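Side-chain contacts in dihydrodipicolinate synthase (Rhodopseudomonas palustris, PDB 3DZ1), which probably catalyses the condensation of pyruvate with aspartate semialdehyde to 4-hydroxy-tetrahydrodipicolinate, a step of lysine biosynthesis: residues Arg265-Lys270 with Thr290-Val295; Ala60-Ala65 with Ala279-Gly284; Thr35-Glu40 with Lys270-Leu275. All blocks are in the same frame, centred on the assembly; numbering follows the deposited sequence.

Overall arrangement
From the N terminus, the chain passes through helix 28-40 and then helix 60-73, both packed round the eight-stranded parallel barrel, before reaching the C-terminal helices that answer them. Interaction 3 closes the longest loop, bringing 35-40 to the end of helix 260-271; interaction 2 joins 60-65 to the loop at 279-284; interaction 1 spans 19 residues to bring helices 260-271 and 289-301 together. Every pair of these loops crosses and none nests. Interactions 1 and 3 share K270, and L269 O of the former accepts L274 N of the latter. Interactions 1 and 2 meet where K266 NZ reaches A279 O. Interactions 2 and 3 tie the C-terminal region to those barrel helices; interaction 1 holds its two helices together.

Interaction 1 of 3, residues Arg265-Lys270 with Thr290-Val295; sequences RKYVLK and TAREEV
Y267, V268, R292 and V295 form a largely apolar helix-helix contact within the C-terminal helical region that follows the TIM barrel of this DapA-family protein. Helices 260-271 and 289-301 meet here with their local axes 11.2 Å apart and a signed crossing angle of -59°, a separation bridged chiefly by one aromatic ring. Y267 has its CG anti to the backbone N (chi1 170°), which sends the ring across to the other helix. The aliphatic part of R292 lies over one face: its CG stands 4.1 Å above the ring plane, offset toward the rim, and its CD comes to 3.7 Å from Y267 CE1. The chain bends at chi3 (-61°), about the CG-CD bond, turning NE and the guanidinium aside, and the charged end finds its salt-bridge partner in D289, so R292 offers Y267 mainly its methylenes. The phenol hydroxyl is satisfied in turn by a hydrogen bond with D296 of helix 289-301, one turn beyond R292; this bond pins the far end of the ring. Elsewhere on helix 289-301, E293 and E294 form salt bridges with R238 and R211 of a second subunit, so the helix joins its own chain's bundle to the assembly. At the ring's edge, in its plane, V295 CG1 lies 3.9 Å from Y267 CE2, and the same methyl also touches V268 CG2 at 3.9 Å.

Interaction 2 of 3, residues Ala60-Ala65 with Ala279-Gly284; sequences AAEAEA and AQRKPG
E62 and R281 come at each other from opposite directions and meet in a bidentate salt bridge, the end-on edge of the guanidinium against both carboxylate oxygens. In this grip R281 NH1 donates to E62 OE1 at 3.0 Å and NH2 to E62 OE2 at 2.8 Å. Both oxygens lie close to the guanidinium plane, and the NH2 bond is almost straight at 175°. The carboxylate, however, is turned by 44° against the guanidinium. Consequently OE1 is met on its syn side and somewhat out of its plane, whereas OE2 is approached from above the carboxylate plane. The two side chains must reach far, since their CA atoms stand 12.9 Å apart. R281 does so by running extended from CG to NE, and E62 stretches out straight at chi2 (178°).

A second-shell bond steadies the arginine: its NE is hydrogen-bonded to the backbone O of G24, which helps to hold the guanidinium in its rotation. The loop is held along its backbone too, as K57 NZ donates to both R281 O and P283 O, while P283, preceded by a cis peptide bond, packs on F88 of a third subunit. The arrangement is a classic end-on arginine-carboxylate pair, here on the surface of a TIM barrel, fastening the connection between C-terminal helices 260-271 and 289-301 to the first turn of barrel helix 60-73.

Interaction 3 of 3, residues Thr35-Glu40 with Lys270-Leu275; sequences TDFYAE and KKRGLL
The guanidinium of R272 is gripped from outside the contact while the rim atom CZ of F37 points at one of its faces: NH1 is hydrogen-bonded to the backbone O of C221, NH2 forms a salt bridge with D224, and F37 CZ lies 3.7 Å from NH1. The guanidinium and ring planes are 84° apart, close to perpendicular. With both terminal nitrogens engaged, by C221 and D224, the flat group is probably held in its orientation, and F37 packs against a surface already set by polar bonds.

The phenyl ring meets its second partner more squarely. L274 CD1 stands over one face in a CH-pi contact, 3.6 Å from the F37 ring centroid and 16° off the ring normal, with F37 CD2 its nearest ring atom at 3.5 Å. The other methyl, L274 CD2, touches lower down, 3.7 Å from F37 CB, so the leucine fork straddles the root and face of the aromatic group. The first torsion, with CG anti to the backbone N (chi1 173°), carries the ring across to both partners. Replacing F37 by an alanine would remove the ring, and L274 CD1 and the guanidinium face of R272 would probably lose their common packing partner, opening a gap between helix 28-40 and the turn.

That turn is a Schellman motif ending helix 260-271. G273, with positive phi, sends its N to K270 O at 2.8 Å, and L274 N lies 2.9 Å from L269 O; the reversal turns L274 toward helix 28-40. There L274 also packs on L34 and L269, while R272 reaches the start of helix 223-234. The end of helix 260-271 thereby touches the first barrel helix, 28-40, and the segment following the last barrel strand, 215-218, where the barrel closes.

Interaction 1 of 3, residues Arg265-Lys270 with Thr290-Val295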
ATOM      1  N   ARG A 265      -1.540  26.901  -5.322  1.00 10.45           N
ATOM      2  CA  ARG A 265      -0.297  27.560  -5.733  1.00 10.98           C
ATOM      3  C   ARG A 265      -0.466  28.367  -7.009  1.00 10.28           C
ATOM      4  O   ARG A 265      -0.131  29.548  -7.059  1.00 10.26           O
ATOM      5  CB  ARG A 265       0.808  26.537  -6.003  1.00 12.64           C
ATOM      6  CG  ARG A 265       1.351  25.813  -4.796  1.00 20.04           C
ATOM      7  CD  ARG A 265       2.395  24.793  -5.239  1.00 18.74           C
ATOM      8  NE  ARG A 265       2.933  24.025  -4.123  1.00 23.47           N
ATOM      9  CZ  ARG A 265       2.214  23.217  -3.351  1.00 24.64           C
ATOM     10  NH1 ARG A 265       0.919  23.067  -3.566  1.00 27.55           N
ATOM     11  NH2 ARG A 265       2.794  22.555  -2.359  1.00 28.38           N
ATOM     12  N   LYS A 266      -0.952  27.710  -8.054  1.00 11.07           N
ATOM     13  CA  LYS A 266      -1.129  28.376  -9.335  1.00  9.81           C
ATOM     14  C   LYS A 266      -2.146  29.508  -9.287  1.00 10.19           C
ATOM     15  O   LYS A 266      -1.982  30.522  -9.966  1.00  8.55           O
ATOM     16  CB  LYS A 266      -1.491  27.351 -10.411  1.00 10.92           C
ATOM     17  CG  LYS A 266      -0.282  26.515 -10.848  1.00 13.80           C
ATOM     18  CD  LYS A 266      -0.561  25.728 -12.119  1.00 13.97           C
ATOM     19  CE  LYS A 266       0.734  25.255 -12.757  1.00 14.76           C
ATOM     20  NZ  LYS A 266       0.498  24.601 -14.073  1.00 12.82           N
ATOM     21  N   TYR A 267      -3.188  29.340  -8.481  1.00 10.06           N
ATOM     22  CA  TYR A 267      -4.203  30.377  -8.338  1.00 10.22           C
ATOM     23  C   TYR A 267      -3.559  31.635  -7.746  1.00 11.34           C
ATOM     24  O   TYR A 267      -3.752  32.741  -8.248  1.00 10.48           O
ATOM     25  CB  TYR A 267      -5.326  29.889  -7.416  1.00 13.09           C
ATOM     26  CG  TYR A 267      -6.302  30.972  -7.005  1.00 15.85           C
ATOM     27  CD1 TYR A 267      -7.166  31.551  -7.933  1.00 18.58           C
ATOM     28  CD2 TYR A 267      -6.346  31.432  -5.689  1.00 15.77           C
ATOM     29  CE1 TYR A 267      -8.053  32.565  -7.559  1.00 18.71           C
ATOM     30  CE2 TYR A 267      -7.226  32.444  -5.304  1.00 16.27           C
ATOM     31  CZ  TYR A 267      -8.074  33.007  -6.244  1.00 17.27           C
ATOM     32  OH  TYR A 267      -8.935  34.011  -5.872  1.00 15.62           O
ATOM     33  N   VAL A 268      -2.784  31.464  -6.681  1.00  8.34           N
ATOM     34  CA  VAL A 268      -2.134  32.600  -6.032  1.00  8.77           C
ATOM     35  C   VAL A 268      -1.027  33.228  -6.883  1.00  9.15           C
ATOM     36  O   VAL A 268      -0.926  34.452  -6.974  1.00  7.73           O
ATOM     37  CB  VAL A 268      -1.545  32.193  -4.660  1.00  8.71           C
ATOM     38  CG1 VAL A 268      -0.815  33.372  -4.037  1.00  7.86           C
ATOM     39  CG2 VAL A 268      -2.665  31.726  -3.732  1.00  9.67           C
ATOM     40  N   LEU A 269      -0.202  32.396  -7.509  1.00  9.56           N
ATOM     41  CA  LEU A 269       0.883  32.912  -8.338  1.00 11.31           C
ATOM     42  C   LEU A 269       0.329  33.735  -9.499  1.00 11.46           C
ATOM     43  O   LEU A 269       0.980  34.664  -9.977  1.00 11.83           O
ATOM     44  CB  LEU A 269       1.746  31.762  -8.866  1.00 11.33           C
ATOM     45  CG  LEU A 269       2.569  31.035  -7.797  1.00 12.92           C
ATOM     46  CD1 LEU A 269       3.231  29.801  -8.396  1.00 12.04           C
ATOM     47  CD2 LEU A 269       3.616  31.985  -7.231  1.00 10.35           C
ATOM     48  N   LYS A 270      -0.874  33.392  -9.950  1.00 11.45           N
ATOM     49  CA  LYS A 270      -1.505  34.132 -11.040  1.00 11.34           C
ATOM     50  C   LYS A 270      -1.987  35.464 -10.472  1.00 11.29           C
ATOM     51  O   LYS A 270      -1.798  36.520 -11.072  1.00 10.63           O
ATOM     52  CB  LYS A 270      -2.699  33.348 -11.598  1.00 13.51           C
ATOM     53  CG  LYS A 270      -3.457  34.076 -12.703  1.00 13.20           C
ATOM     54  CD  LYS A 270      -4.721  33.324 -13.088  1.00 18.18           C
ATOM     55  CE  LYS A 270      -5.579  34.134 -14.048  1.00 19.39           C
ATOM     56  NZ  LYS A 270      -6.928  33.514 -14.228  1.00 23.40           N
ATOM     57  N   THR A 290     -15.878  28.446  -3.965  1.00 12.26           N
ATOM     58  CA  THR A 290     -15.756  28.536  -2.513  1.00 10.99           C
ATOM     59  C   THR A 290     -14.310  28.420  -2.039  1.00 11.32           C
ATOM     60  O   THR A 290     -13.872  29.196  -1.194  1.00  9.79           O
ATOM     61  CB  THR A 290     -16.614  27.457  -1.834  1.00 11.42           C
ATOM     62  OG1 THR A 290     -17.993  27.712  -2.127  1.00 14.26           O
ATOM     63  CG2 THR A 290     -16.418  27.473  -0.331  1.00 10.54           C
ATOM     64  N   ALA A 291     -13.572  27.455  -2.577  1.00 11.13           N
ATOM     65  CA  ALA A 291     -12.175  27.279  -2.196  1.00 11.74           C
ATOM     66  C   ALA A 291     -11.393  28.552  -2.528  1.00 10.96           C
ATOM     67  O   ALA A 291     -10.533  28.980  -1.758  1.00  9.74           O
ATOM     68  CB  ALA A 291     -11.575  26.078  -2.924  1.00 12.51           C
ATOM     69  N   ARG A 292     -11.701  29.162  -3.670  1.00 10.39           N
ATOM     70  CA  ARG A 292     -11.027  30.392  -4.067  1.00 10.18           C
ATOM     71  C   ARG A 292     -11.297  31.485  -3.040  1.00  8.72           C
ATOM     72  O   ARG A 292     -10.392  32.228  -2.670  1.00  7.54           O
ATOM     73  CB  ARG A 292     -11.493  30.862  -5.455  1.00 12.31           C
ATOM     74  CG  ARG A 292     -11.110  29.929  -6.598  1.00 18.30           C
ATOM     75  CD  ARG A 292     -11.184  30.642  -7.945  1.00 20.84           C
ATOM     76  NE  ARG A 292     -12.529  31.124  -8.268  1.00 22.77           N
ATOM     77  CZ  ARG A 292     -13.486  30.372  -8.803  1.00 24.23           C
ATOM     78  NH1 ARG A 292     -13.255  29.096  -9.077  1.00 23.21           N
ATOM     79  NH2 ARG A 292     -14.674  30.899  -9.076  1.00 26.88           N
ATOM     80  N   GLU A 293     -12.541  31.579  -2.578  1.00  9.30           N
ATOM     81  CA  GLU A 293     -12.909  32.583  -1.581  1.00  8.76           C
ATOM     82  C   GLU A 293     -12.143  32.330  -0.284  1.00  9.84           C
ATOM     83  O   GLU A 293     -11.639  33.262   0.346  1.00 10.06           O
ATOM     84  CB  GLU A 293     -14.418  32.532  -1.302  1.00 10.19           C
ATOM     85  CG  GLU A 293     -14.958  33.670  -0.431  1.00 11.19           C
ATOM     86  CD  GLU A 293     -14.487  33.609   1.013  1.00 13.60           C
ATOM     87  OE1 GLU A 293     -14.396  32.493   1.557  1.00 15.21           O
ATOM     88  OE2 GLU A 293     -14.227  34.675   1.614  1.00 13.01           O
ATOM     89  N   GLU A 294     -12.061  31.065   0.115  1.00  9.14           N
ATOM     90  CA  GLU A 294     -11.354  30.707   1.341  1.00  9.42           C
ATOM     91  C   GLU A 294      -9.883  31.095   1.237  1.00  9.01           C
ATOM     92  O   GLU A 294      -9.309  31.616   2.191  1.00  8.03           O
ATOM     93  CB  GLU A 294     -11.500  29.207   1.621  1.00  9.32           C
ATOM     94  CG  GLU A 294     -12.960  28.763   1.742  1.00 10.50           C
ATOM     95  CD  GLU A 294     -13.119  27.270   1.932  1.00 10.64           C
ATOM     96  OE1 GLU A 294     -12.385  26.507   1.274  1.00  9.84           O
ATOM     97  OE2 GLU A 294     -13.991  26.859   2.726  1.00 10.18           O
ATOM     98  N   VAL A 295      -9.277  30.839   0.081  1.00  8.07           N
ATOM     99  CA  VAL A 295      -7.879  31.202  -0.129  1.00  8.84           C
ATOM    100  C   VAL A 295      -7.771  32.726  -0.067  1.00  7.91           C
ATOM    101  O   VAL A 295      -6.849  33.266   0.543  1.00  7.54           O
ATOM    102  CB  VAL A 295      -7.359  30.715  -1.503  1.00  7.49           C
ATOM    103  CG1 VAL A 295      -5.959  31.288  -1.770  1.00  8.22           C
ATOM    104  CG2 VAL A 295      -7.320  29.189  -1.527  1.00  9.09           C
TER

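Interaction 2 of 3, residues Ala60-Ala65 with Ala279-Gly284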
ATOM      1  N   ALA A  60       8.835  13.921 -23.296  1.00 25.29           N
ATOM      2  CA  ALA A  60      10.283  14.083 -23.175  1.00 25.21           C
ATOM      3  C   ALA A  60      10.823  15.426 -23.672  1.00 25.10           C
ATOM      4  O   ALA A  60      11.550  16.113 -22.952  1.00 24.85           O
ATOM      5  CB  ALA A  60      10.992  12.939 -23.898  1.00 26.44           C
ATOM      6  N   ALA A  61      10.470  15.800 -24.899  1.00 23.61           N
ATOM      7  CA  ALA A  61      10.939  17.057 -25.484  1.00 23.10           C
ATOM      8  C   ALA A  61      10.509  18.290 -24.690  1.00 23.50           C
ATOM      9  O   ALA A  61      11.275  19.245 -24.546  1.00 21.40           O
ATOM     10  CB  ALA A  61      10.449  17.172 -26.923  1.00 23.78           C
ATOM     11  N   GLU A  62       9.283  18.271 -24.178  1.00 22.19           N
ATOM     12  CA  GLU A  62       8.770  19.395 -23.405  1.00 22.92           C
ATOM     13  C   GLU A  62       9.519  19.546 -22.084  1.00 21.36           C
ATOM     14  O   GLU A  62       9.886  20.655 -21.694  1.00 20.14           O
ATOM     15  CB  GLU A  62       7.277  19.208 -23.138  1.00 23.95           C
ATOM     16  CG  GLU A  62       6.443  19.170 -24.403  1.00 28.30           C
ATOM     17  CD  GLU A  62       4.976  18.944 -24.128  1.00 28.82           C
ATOM     18  OE1 GLU A  62       4.649  17.955 -23.441  1.00 28.97           O
ATOM     19  OE2 GLU A  62       4.153  19.752 -24.603  1.00 29.04           O
ATOM     20  N   ALA A  63       9.746  18.427 -21.403  1.00 20.12           N
ATOM     21  CA  ALA A  63      10.456  18.446 -20.127  1.00 19.33           C
ATOM     22  C   ALA A  63      11.846  19.054 -20.303  1.00 19.97           C
ATOM     23  O   ALA A  63      12.287  19.873 -19.498  1.00 18.61           O
ATOM     24  CB  ALA A  63      10.568  17.036 -19.576  1.00 18.53           C
ATOM     25  N   GLU A  64      12.534  18.649 -21.364  1.00 19.14           N
ATOM     26  CA  GLU A  64      13.867  19.168 -21.635  1.00 19.03           C
ATOM     27  C   GLU A  64      13.832  20.669 -21.912  1.00 17.59           C
ATOM     28  O   GLU A  64      14.690  21.414 -21.438  1.00 15.86           O
ATOM     29  CB  GLU A  64      14.482  18.412 -22.817  1.00 22.17           C
ATOM     30  CG  GLU A  64      14.877  16.977 -22.467  1.00 24.96           C
ATOM     31  CD  GLU A  64      15.158  16.121 -23.689  1.00 27.99           C
ATOM     32  OE1 GLU A  64      15.666  16.657 -24.697  1.00 29.73           O
ATOM     33  OE2 GLU A  64      14.882  14.904 -23.638  1.00 28.93           O
ATOM     34  N   ALA A  65      12.831  21.115 -22.666  1.00 16.23           N
ATOM     35  CA  ALA A  65      12.698  22.532 -22.994  1.00 16.44           C
ATOM     36  C   ALA A  65      12.411  23.360 -21.741  1.00 17.19           C
ATOM     37  O   ALA A  65      13.006  24.413 -21.535  1.00 18.43           O
ATOM     38  CB  ALA A  65      11.584  22.736 -24.020  1.00 15.71           C
ATOM     39  N   ALA A 279      -3.804  27.459 -15.137  1.00 15.91           N
ATOM     40  CA  ALA A 279      -4.071  26.151 -15.722  1.00 17.92           C
ATOM     41  C   ALA A 279      -3.045  25.054 -15.436  1.00 17.44           C
ATOM     42  O   ALA A 279      -1.846  25.311 -15.298  1.00 15.61           O
ATOM     43  CB  ALA A 279      -4.245  26.300 -17.234  1.00 16.55           C
ATOM     44  N   GLN A 280      -3.553  23.829 -15.339  1.00 18.92           N
ATOM     45  CA  GLN A 280      -2.740  22.635 -15.136  1.00 20.24           C
ATOM     46  C   GLN A 280      -3.141  21.727 -16.290  1.00 20.01           C
ATOM     47  O   GLN A 280      -4.156  21.967 -16.944  1.00 19.26           O
ATOM     48  CB  GLN A 280      -3.105  21.911 -13.843  1.00 20.99           C
ATOM     49  CG  GLN A 280      -3.186  22.761 -12.606  1.00 23.72           C
ATOM     50  CD  GLN A 280      -3.765  21.990 -11.439  1.00 24.03           C
ATOM     51  OE1 GLN A 280      -4.257  22.579 -10.480  1.00 26.07           O
ATOM     52  NE2 GLN A 280      -3.704  20.664 -11.513  1.00 22.48           N
ATOM     53  N   ARG A 281      -2.355  20.690 -16.543  1.00 18.92           N
ATOM     54  CA  ARG A 281      -2.695  19.748 -17.597  1.00 19.31           C
ATOM     55  C   ARG A 281      -3.467  18.607 -16.942  1.00 18.57           C
ATOM     56  O   ARG A 281      -3.355  18.393 -15.736  1.00 18.71           O
ATOM     57  CB  ARG A 281      -1.432  19.201 -18.258  1.00 20.74           C
ATOM     58  CG  ARG A 281      -0.754  20.168 -19.202  1.00 25.22           C
ATOM     59  CD  ARG A 281       0.300  19.447 -20.019  1.00 28.34           C
ATOM     60  NE  ARG A 281       0.845  20.284 -21.078  1.00 30.70           N
ATOM     61  CZ  ARG A 281       1.751  19.872 -21.956  1.00 33.58           C
ATOM     62  NH1 ARG A 281       2.211  18.631 -21.899  1.00 33.61           N
ATOM     63  NH2 ARG A 281       2.194  20.700 -22.892  1.00 33.95           N
ATOM     64  N   LYS A 282      -4.259  17.884 -17.727  1.00 19.34           N
ATOM     65  CA  LYS A 282      -5.023  16.763 -17.187  1.00 19.59           C
ATOM     66  C   LYS A 282      -4.044  15.644 -16.837  1.00 18.96           C
ATOM     67  O   LYS A 282      -3.071  15.425 -17.553  1.00 18.46           O
ATOM     68  CB  LYS A 282      -6.023  16.245 -18.223  1.00 21.46           C
ATOM     69  CG  LYS A 282      -7.068  17.251 -18.674  1.00 26.45           C
ATOM     70  CD  LYS A 282      -8.062  16.596 -19.627  1.00 29.85           C
ATOM     71  CE  LYS A 282      -9.069  17.598 -20.171  1.00 32.46           C
ATOM     72  NZ  LYS A 282      -8.414  18.643 -21.009  1.00 34.38           N
ATOM     73  N   PRO A 283      -4.283  14.927 -15.728  1.00 21.12           N
ATOM     74  CA  PRO A 283      -5.404  15.118 -14.805  1.00 21.35           C
ATOM     75  C   PRO A 283      -5.115  16.229 -13.791  1.00 22.26           C
ATOM     76  O   PRO A 283      -4.002  16.339 -13.280  1.00 21.87           O
ATOM     77  CB  PRO A 283      -5.533  13.751 -14.150  1.00 21.06           C
ATOM     78  CG  PRO A 283      -4.101  13.326 -14.035  1.00 21.07           C
ATOM     79  CD  PRO A 283      -3.530  13.704 -15.389  1.00 20.02           C
ATOM     80  N   GLY A 284      -6.123  17.050 -13.513  1.00 24.27           N
ATOM     81  CA  GLY A 284      -5.958  18.140 -12.564  1.00 27.32           C
ATOM     82  C   GLY A 284      -7.193  19.018 -12.543  1.00 29.77           C
ATOM     83  O   GLY A 284      -7.715  19.391 -13.596  1.00 31.49           O
TER

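Interaction 3 of 3, residues Thr35-Glu40 with Lys270-Leu275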
ATOM      1  N   THR A  35      11.053  33.025 -12.772  1.00 10.64           N
ATOM      2  CA  THR A  35      12.481  32.981 -12.497  1.00 11.43           C
ATOM      3  C   THR A  35      13.011  34.322 -12.006  1.00 12.30           C
ATOM      4  O   THR A  35      13.770  34.376 -11.035  1.00 10.87           O
ATOM      5  CB  THR A  35      13.281  32.562 -13.745  1.00 11.69           C
ATOM      6  OG1 THR A  35      12.825  31.280 -14.198  1.00 13.36           O
ATOM      7  CG2 THR A  35      14.767  32.475 -13.416  1.00 11.79           C
ATOM      8  N   ASP A  36      12.624  35.402 -12.682  1.00 11.73           N
ATOM      9  CA  ASP A  36      13.074  36.741 -12.295  1.00 12.24           C
ATOM     10  C   ASP A  36      12.592  37.059 -10.891  1.00 11.91           C
ATOM     11  O   ASP A  36      13.300  37.688 -10.097  1.00 12.81           O
ATOM     12  CB  ASP A  36      12.531  37.799 -13.261  1.00 12.60           C
ATOM     13  CG  ASP A  36      13.096  37.655 -14.659  1.00 16.48           C
ATOM     14  OD1 ASP A  36      14.191  37.071 -14.802  1.00 15.94           O
ATOM     15  OD2 ASP A  36      12.449  38.140 -15.612  1.00 15.43           O
ATOM     16  N   PHE A  37      11.368  36.629 -10.602  1.00 11.85           N
ATOM     17  CA  PHE A  37      10.754  36.836  -9.300  1.00 12.15           C
ATOM     18  C   PHE A  37      11.580  36.164  -8.203  1.00 10.40           C
ATOM     19  O   PHE A  37      11.970  36.804  -7.222  1.00 10.96           O
ATOM     20  CB  PHE A  37       9.334  36.261  -9.295  1.00 13.26           C
ATOM     21  CG  PHE A  37       8.682  36.282  -7.943  1.00 16.79           C
ATOM     22  CD1 PHE A  37       8.314  37.487  -7.353  1.00 17.59           C
ATOM     23  CD2 PHE A  37       8.474  35.101  -7.243  1.00 18.07           C
ATOM     24  CE1 PHE A  37       7.750  37.515  -6.080  1.00 18.75           C
ATOM     25  CE2 PHE A  37       7.910  35.119  -5.970  1.00 18.87           C
ATOM     26  CZ  PHE A  37       7.548  36.327  -5.388  1.00 18.55           C
ATOM     27  N   TYR A  38      11.838  34.869  -8.366  1.00 11.11           N
ATOM     28  CA  TYR A  38      12.617  34.128  -7.376  1.00 10.48           C
ATOM     29  C   TYR A  38      13.962  34.793  -7.080  1.00 10.00           C
ATOM     30  O   TYR A  38      14.388  34.866  -5.926  1.00  8.30           O
ATOM     31  CB  TYR A  38      12.874  32.694  -7.847  1.00 12.32           C
ATOM     32  CG  TYR A  38      11.633  31.867  -8.099  1.00 13.58           C
ATOM     33  CD1 TYR A  38      10.553  31.895  -7.214  1.00 13.24           C
ATOM     34  CD2 TYR A  38      11.561  31.008  -9.196  1.00 15.62           C
ATOM     35  CE1 TYR A  38       9.433  31.082  -7.416  1.00 15.78           C
ATOM     36  CE2 TYR A  38      10.452  30.194  -9.407  1.00 15.65           C
ATOM     37  CZ  TYR A  38       9.393  30.234  -8.515  1.00 15.81           C
ATOM     38  OH  TYR A  38       8.306  29.415  -8.719  1.00 16.15           O
ATOM     39  N   ALA A  39      14.641  35.256  -8.126  1.00 10.79           N
ATOM     40  CA  ALA A  39      15.935  35.905  -7.951  1.00 11.02           C
ATOM     41  C   ALA A  39      15.755  37.222  -7.210  1.00 12.42           C
ATOM     42  O   ALA A  39      16.496  37.531  -6.274  1.00 10.45           O
ATOM     43  CB  ALA A  39      16.584  36.157  -9.302  1.00 11.67           C
ATOM     44  N   GLU A  40      14.755  37.987  -7.632  1.00 12.90           N
ATOM     45  CA  GLU A  40      14.466  39.288  -7.040  1.00 14.38           C
ATOM     46  C   GLU A  40      14.204  39.239  -5.537  1.00 12.71           C
ATOM     47  O   GLU A  40      14.610  40.143  -4.802  1.00 12.86           O
ATOM     48  CB  GLU A  40      13.257  39.910  -7.743  1.00 17.31           C
ATOM     49  CG  GLU A  40      12.886  41.297  -7.261  1.00 22.78           C
ATOM     50  CD  GLU A  40      11.577  41.778  -7.868  1.00 28.17           C
ATOM     51  OE1 GLU A  40      10.535  41.121  -7.640  1.00 30.59           O
ATOM     52  OE2 GLU A  40      11.589  42.809  -8.577  1.00 31.43           O
ATOM     53  N   LYS A 270      -0.874  33.392  -9.950  1.00 11.45           N
ATOM     54  CA  LYS A 270      -1.505  34.132 -11.040  1.00 11.34           C
ATOM     55  C   LYS A 270      -1.987  35.464 -10.472  1.00 11.29           C
ATOM     56  O   LYS A 270      -1.798  36.520 -11.072  1.00 10.63           O
ATOM     57  CB  LYS A 270      -2.699  33.348 -11.598  1.00 13.51           C
ATOM     58  CG  LYS A 270      -3.457  34.076 -12.703  1.00 13.20           C
ATOM     59  CD  LYS A 270      -4.721  33.324 -13.088  1.00 18.18           C
ATOM     60  CE  LYS A 270      -5.579  34.134 -14.048  1.00 19.39           C
ATOM     61  NZ  LYS A 270      -6.928  33.514 -14.228  1.00 23.40           N
ATOM     62  N   LYS A 271      -2.610  35.396  -9.300  1.00 11.29           N
ATOM     63  CA  LYS A 271      -3.120  36.580  -8.623  1.00 12.76           C
ATOM     64  C   LYS A 271      -1.969  37.536  -8.305  1.00 13.27           C
ATOM     65  O   LYS A 271      -2.161  38.754  -8.240  1.00 11.60           O
ATOM     66  CB  LYS A 271      -3.840  36.158  -7.339  1.00 14.42           C
ATOM     67  CG  LYS A 271      -4.433  37.296  -6.539  1.00 20.97           C
ATOM     68  CD  LYS A 271      -5.156  36.776  -5.294  1.00 23.75           C
ATOM     69  CE  LYS A 271      -6.430  36.022  -5.652  1.00 23.57           C
ATOM     70  NZ  LYS A 271      -7.436  36.927  -6.277  1.00 25.28           N
ATOM     71  N   ARG A 272      -0.772  36.984  -8.108  1.00  9.66           N
ATOM     72  CA  ARG A 272       0.395  37.807  -7.816  1.00 11.11           C
ATOM     73  C   ARG A 272       1.032  38.357  -9.095  1.00 12.64           C
ATOM     74  O   ARG A 272       2.035  39.070  -9.040  1.00 12.11           O
ATOM     75  CB  ARG A 272       1.431  37.011  -7.017  1.00 13.02           C
ATOM     76  CG  ARG A 272       0.954  36.605  -5.631  1.00 13.84           C
ATOM     77  CD  ARG A 272       2.099  36.096  -4.771  1.00 16.44           C
ATOM     78  NE  ARG A 272       3.007  37.174  -4.387  1.00 18.50           N
ATOM     79  CZ  ARG A 272       4.130  37.001  -3.694  1.00 19.76           C
ATOM     80  NH1 ARG A 272       4.492  35.788  -3.304  1.00 19.62           N
ATOM     81  NH2 ARG A 272       4.890  38.046  -3.391  1.00 16.96           N
ATOM     82  N   GLY A 273       0.447  38.011 -10.240  1.00 11.51           N
ATOM     83  CA  GLY A 273       0.951  38.492 -11.513  1.00 14.06           C
ATOM     84  C   GLY A 273       2.144  37.747 -12.086  1.00 15.89           C
ATOM     85  O   GLY A 273       2.772  38.231 -13.028  1.00 15.31           O
ATOM     86  N   LEU A 274       2.452  36.573 -11.535  1.00 14.89           N
ATOM     87  CA  LEU A 274       3.588  35.785 -12.001  1.00 15.39           C
ATOM     88  C   LEU A 274       3.205  34.799 -13.101  1.00 15.17           C
ATOM     89  O   LEU A 274       4.015  34.491 -13.975  1.00 15.09           O
ATOM     90  CB  LEU A 274       4.227  35.043 -10.820  1.00 16.23           C
ATOM     91  CG  LEU A 274       4.696  35.968  -9.690  1.00 17.52           C
ATOM     92  CD1 LEU A 274       5.186  35.150  -8.508  1.00 15.36           C
ATOM     93  CD2 LEU A 274       5.792  36.887 -10.208  1.00 19.51           C
ATOM     94  N   LEU A 275       1.976  34.295 -13.053  1.00 14.12           N
ATOM     95  CA  LEU A 275       1.499  33.370 -14.078  1.00 14.70           C
ATOM     96  C   LEU A 275       0.383  34.046 -14.875  1.00 15.31           C
ATOM     97  O   LEU A 275      -0.423  34.782 -14.307  1.00 16.27           O
ATOM     98  CB  LEU A 275       0.949  32.082 -13.447  1.00 14.32           C
ATOM     99  CG  LEU A 275       1.896  31.159 -12.676  1.00 15.39           C
ATOM    100  CD1 LEU A 275       1.133  29.912 -12.221  1.00 13.31           C
ATOM    101  CD2 LEU A 275       3.064  30.769 -13.559  1.00 14.72           C
TER